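Local structure of mannosylglycerate hydrolase MGH1-like glycoside hydrolase domain-containing protein (Thermus thermophilus HB8, 4WVC) at residues Pro29-Trp34 and His71-Glu76. The protein probably hydrolyses mannosylglycerate, a solute made under osmotic stress, to mannose and glycerate, and likewise glucosylglycerate. Sequence-based numbering, arbitrary orientation.
With DGY ((2R)-2,3-dihydroxypropanoic acid), chain E.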
loop_
_atom_site.group_PDB
_atom_site.type_symbol
_atom_site.label_atom_id
_atom_site.label_comp_id
_atom_site.label_asym_id
_atom_site.label_seq_id
_atom_site.Cartn_x
_atom_site.Cartn_y
_atom_site.Cartn_z
ATOM N N PRO A 29 0.358 -12.263 40.076
ATOM C CA PRO A 29 -0.215 -11.385 41.105
ATOM C C PRO A 29 0.120 -9.893 40.952
ATOM O O PRO A 29 0.247 -9.197 41.962
ATOM C CB PRO A 29 0.442 -11.926 42.386
ATOM C CG PRO A 29 1.806 -12.338 41.938
ATOM C CD PRO A 29 1.662 -12.810 40.497
ATOM N N TYR A 30 0.270 -9.405 39.717
ATOM C CA TYR A 30 0.746 -8.047 39.448
ATOM C C TYR A 30 0.025 -7.500 38.212
ATOM O O TYR A 30 -0.751 -8.213 37.582
ATOM C CB TYR A 30 2.265 -8.041 39.208
ATOM C CG TYR A 30 3.151 -8.582 40.341
ATOM C CD1 TYR A 30 3.179 -7.975 41.592
ATOM C CD2 TYR A 30 4.017 -9.658 40.126
ATOM C CE1 TYR A 30 3.999 -8.450 42.613
ATOM C CE2 TYR A 30 4.846 -10.139 41.134
ATOM C CZ TYR A 30 4.835 -9.537 42.382
ATOM O OH TYR A 30 5.671 -10.012 43.385
ATOM N N GLN A 31 0.276 -6.257 37.840
ATOM C CA GLN A 31 -0.273 -5.752 36.570
ATOM C C GLN A 31 0.658 -6.049 35.397
ATOM O O GLN A 31 1.817 -5.669 35.432
ATOM C CB GLN A 31 -0.517 -4.240 36.627
ATOM C CG GLN A 31 -1.287 -3.736 35.428
ATOM C CD GLN A 31 -1.682 -2.297 35.574
ATOM O OE1 GLN A 31 -1.057 -1.555 36.310
ATOM N NE2 GLN A 31 -2.744 -1.896 34.884
ATOM N N TRP A 32 0.138 -6.719 34.370
ATOM C CA TRP A 32 0.859 -6.932 33.108
ATOM C C TRP A 32 0.374 -5.960 32.023
ATOM O O TRP A 32 -0.809 -5.558 31.988
ATOM C CB TRP A 32 0.738 -8.380 32.634
ATOM C CG TRP A 32 1.871 -9.273 33.018
ATOM C CD1 TRP A 32 2.881 -9.709 32.201
ATOM C CD2 TRP A 32 2.104 -9.863 34.288
ATOM N NE1 TRP A 32 3.737 -10.522 32.898
ATOM C CE2 TRP A 32 3.279 -10.634 34.181
ATOM C CE3 TRP A 32 1.437 -9.807 35.528
ATOM C CZ2 TRP A 32 3.805 -11.344 35.261
ATOM C CZ3 TRP A 32 1.959 -10.517 36.587
ATOM C CH2 TRP A 32 3.126 -11.270 36.450
ATOM N N LEU A 33 1.302 -5.580 31.151
ATOM C CA LEU A 33 1.054 -4.575 30.125
ATOM C C LEU A 33 -0.005 -4.999 29.086
ATOM O O LEU A 33 -1.079 -4.380 29.028
ATOM C CB LEU A 33 2.371 -4.192 29.414
ATOM C CG LEU A 33 2.362 -3.036 28.398
ATOM C CD1 LEU A 33 3.782 -2.505 28.239
ATOM C CD2 LEU A 33 1.826 -3.455 27.036
ATOM N N TRP A 34 0.274 -6.001 28.246
ATOM C CA TRP A 34 -0.710 -6.330 27.181
ATOM C C TRP A 34 -1.881 -7.086 27.734
ATOM O O TRP A 34 -2.937 -7.037 27.157
ATOM C CB TRP A 34 -0.121 -7.021 25.951
ATOM C CG TRP A 34 0.256 -8.479 26.036
ATOM C CD1 TRP A 34 0.651 -9.176 27.140
ATOM C CD2 TRP A 34 0.347 -9.390 24.931
ATOM N NE1 TRP A 34 0.958 -10.470 26.795
ATOM C CE2 TRP A 34 0.768 -10.628 25.444
ATOM C CE3 TRP A 34 0.086 -9.285 23.565
ATOM C CZ2 TRP A 34 0.958 -11.726 24.630
ATOM C CZ3 TRP A 34 0.263 -10.386 22.763
ATOM C CH2 TRP A 34 0.694 -11.582 23.283
ATOM N N HIS A 71 6.630 -4.248 31.348
ATOM C CA HIS A 71 5.700 -5.358 31.164
ATOM C C HIS A 71 4.962 -5.758 32.432
ATOM O O HIS A 71 3.876 -6.321 32.355
ATOM C CB HIS A 71 6.368 -6.536 30.424
ATOM C CG HIS A 71 7.003 -7.554 31.299
ATOM N ND1 HIS A 71 7.942 -7.240 32.257
ATOM C CD2 HIS A 71 6.882 -8.902 31.317
ATOM C CE1 HIS A 71 8.353 -8.351 32.843
ATOM N NE2 HIS A 71 7.737 -9.375 32.280
ATOM N N ILE A 72 5.557 -5.483 33.587
ATOM C CA ILE A 72 4.910 -5.731 34.868
ATOM C C ILE A 72 5.045 -4.507 35.748
ATOM O O ILE A 72 6.152 -3.959 35.900
ATOM C CB ILE A 72 5.560 -6.908 35.652
ATOM C CG1 ILE A 72 5.540 -8.206 34.849
ATOM C CG2 ILE A 72 4.851 -7.112 36.980
ATOM C CD1 ILE A 72 6.511 -9.266 35.342
ATOM N N VAL A 73 3.925 -4.081 36.321
ATOM C CA VAL A 73 3.922 -3.120 37.420
ATOM C C VAL A 73 3.722 -3.908 38.705
ATOM O O VAL A 73 2.661 -4.492 38.925
ATOM C CB VAL A 73 2.817 -2.065 37.287
ATOM C CG1 VAL A 73 2.907 -1.070 38.433
ATOM C CG2 VAL A 73 2.946 -1.336 35.958
ATOM N N PHE A 74 4.764 -3.946 39.529
ATOM C CA PHE A 74 4.759 -4.727 40.763
ATOM C C PHE A 74 4.020 -4.018 41.902
ATOM O O PHE A 74 4.640 -3.604 42.871
ATOM C CB PHE A 74 6.192 -5.021 41.189
ATOM C CG PHE A 74 6.978 -5.855 40.213
ATOM C CD1 PHE A 74 6.598 -7.157 39.919
ATOM C CD2 PHE A 74 8.146 -5.353 39.627
ATOM C CE1 PHE A 74 7.351 -7.936 39.040
ATOM C CE2 PHE A 74 8.895 -6.129 38.756
ATOM C CZ PHE A 74 8.496 -7.423 38.456
ATOM N N HIS A 75 2.702 -3.875 41.792
ATOM C CA HIS A 75 1.930 -3.080 42.748
ATOM C C HIS A 75 2.048 -3.513 44.223
ATOM O O HIS A 75 2.306 -2.687 45.081
ATOM C CB HIS A 75 0.449 -3.046 42.349
ATOM C CG HIS A 75 0.130 -2.070 41.258
ATOM N ND1 HIS A 75 0.026 -2.442 39.931
ATOM C CD2 HIS A 75 -0.150 -0.746 41.298
ATOM C CE1 HIS A 75 -0.276 -1.383 39.205
ATOM N NE2 HIS A 75 -0.382 -0.340 40.010
ATOM N N GLU A 76 1.828 -4.791 44.511
ATOM C CA GLU A 76 1.779 -5.281 45.880
ATOM C C GLU A 76 2.777 -6.397 46.073
ATOM O O GLU A 76 2.905 -7.271 45.230
ATOM C CB GLU A 76 0.375 -5.814 46.207
ATOM C CG GLU A 76 -0.725 -4.754 46.278
ATOM C CD GLU A 76 -2.106 -5.243 45.801
ATOM O OE1 GLU A 76 -2.204 -6.214 45.003
ATOM O OE2 GLU A 76 -3.118 -4.631 46.216
HETATM C C1 DGY E . 5.674 -15.196 33.104
HETATM O O1 DGY E . 5.429 -16.344 32.620
HETATM O O2 DGY E . 6.303 -14.989 34.168
HETATM C C2 DGY E . 5.188 -13.984 32.374
HETATM O O3 DGY E . 4.790 -14.364 31.047
HETATM C C3 DGY E . 6.296 -12.934 32.326
HETATM O O4 DGY E . 5.970 -11.903 31.381
HETATM O O HOH W 1 0.439 -6.551 42.853
#
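His71 O accepts a hydrogen bond from Leu33 N, 2.9 Å long, with the donor well above the carbonyl plane. This bond ties the first turn of helix 33-43 to the residue just before strand 72-73. The imidazole of His71 and the indole of Trp32 stand nearly upright to each other, and glycerate O4 lies at the edge of both rings. Trp32 NE1 donates to that oxygen over 3.0 Å in a nearly straight bond (166°). His71 ND1 turns instead to Ser99. Ile72 supports the indole: its CG1 sits over one face as a CH-pi contact, 3.6 Å from the centroid of the five-membered ring, and CD1 reaches CZ2. With CG1 beside the backbone N (chi1 -58°), the other branch, CG2, is left to meet Tyr30 CB. Val73 and Gln31 form the antiparallel hydrogen-bonded pair of this two-stranded sheet. Val73 N gives the shorter bond, 2.8 Å to Gln31 O. On their face, Gln31 OE1 is buried without a hydrogen-bond partner; His75 CE1 lies 3.0 Å from it. Phe74, the centre of an inverse gamma turn, sets CD1 over the middle of the Tyr30 ring in a T-shaped pair (planes at 87°). Pro29 CG lies over the opposite face of that ring. Replacing Tyr30 by an alanine would probably leave the Phe74 edge without its aromatic face and open a gap between Pro29 and Phe74. At Glu76, one water bridges the backbone N to Pro29 O. The main-chain bonds on either side of Trp32 and the contact with Ile72 are consistent with a well-placed indole, whose single N-H meets the glycerate product in the substrate site, near the probable proton donor Asp165, which also bonds the glycerate.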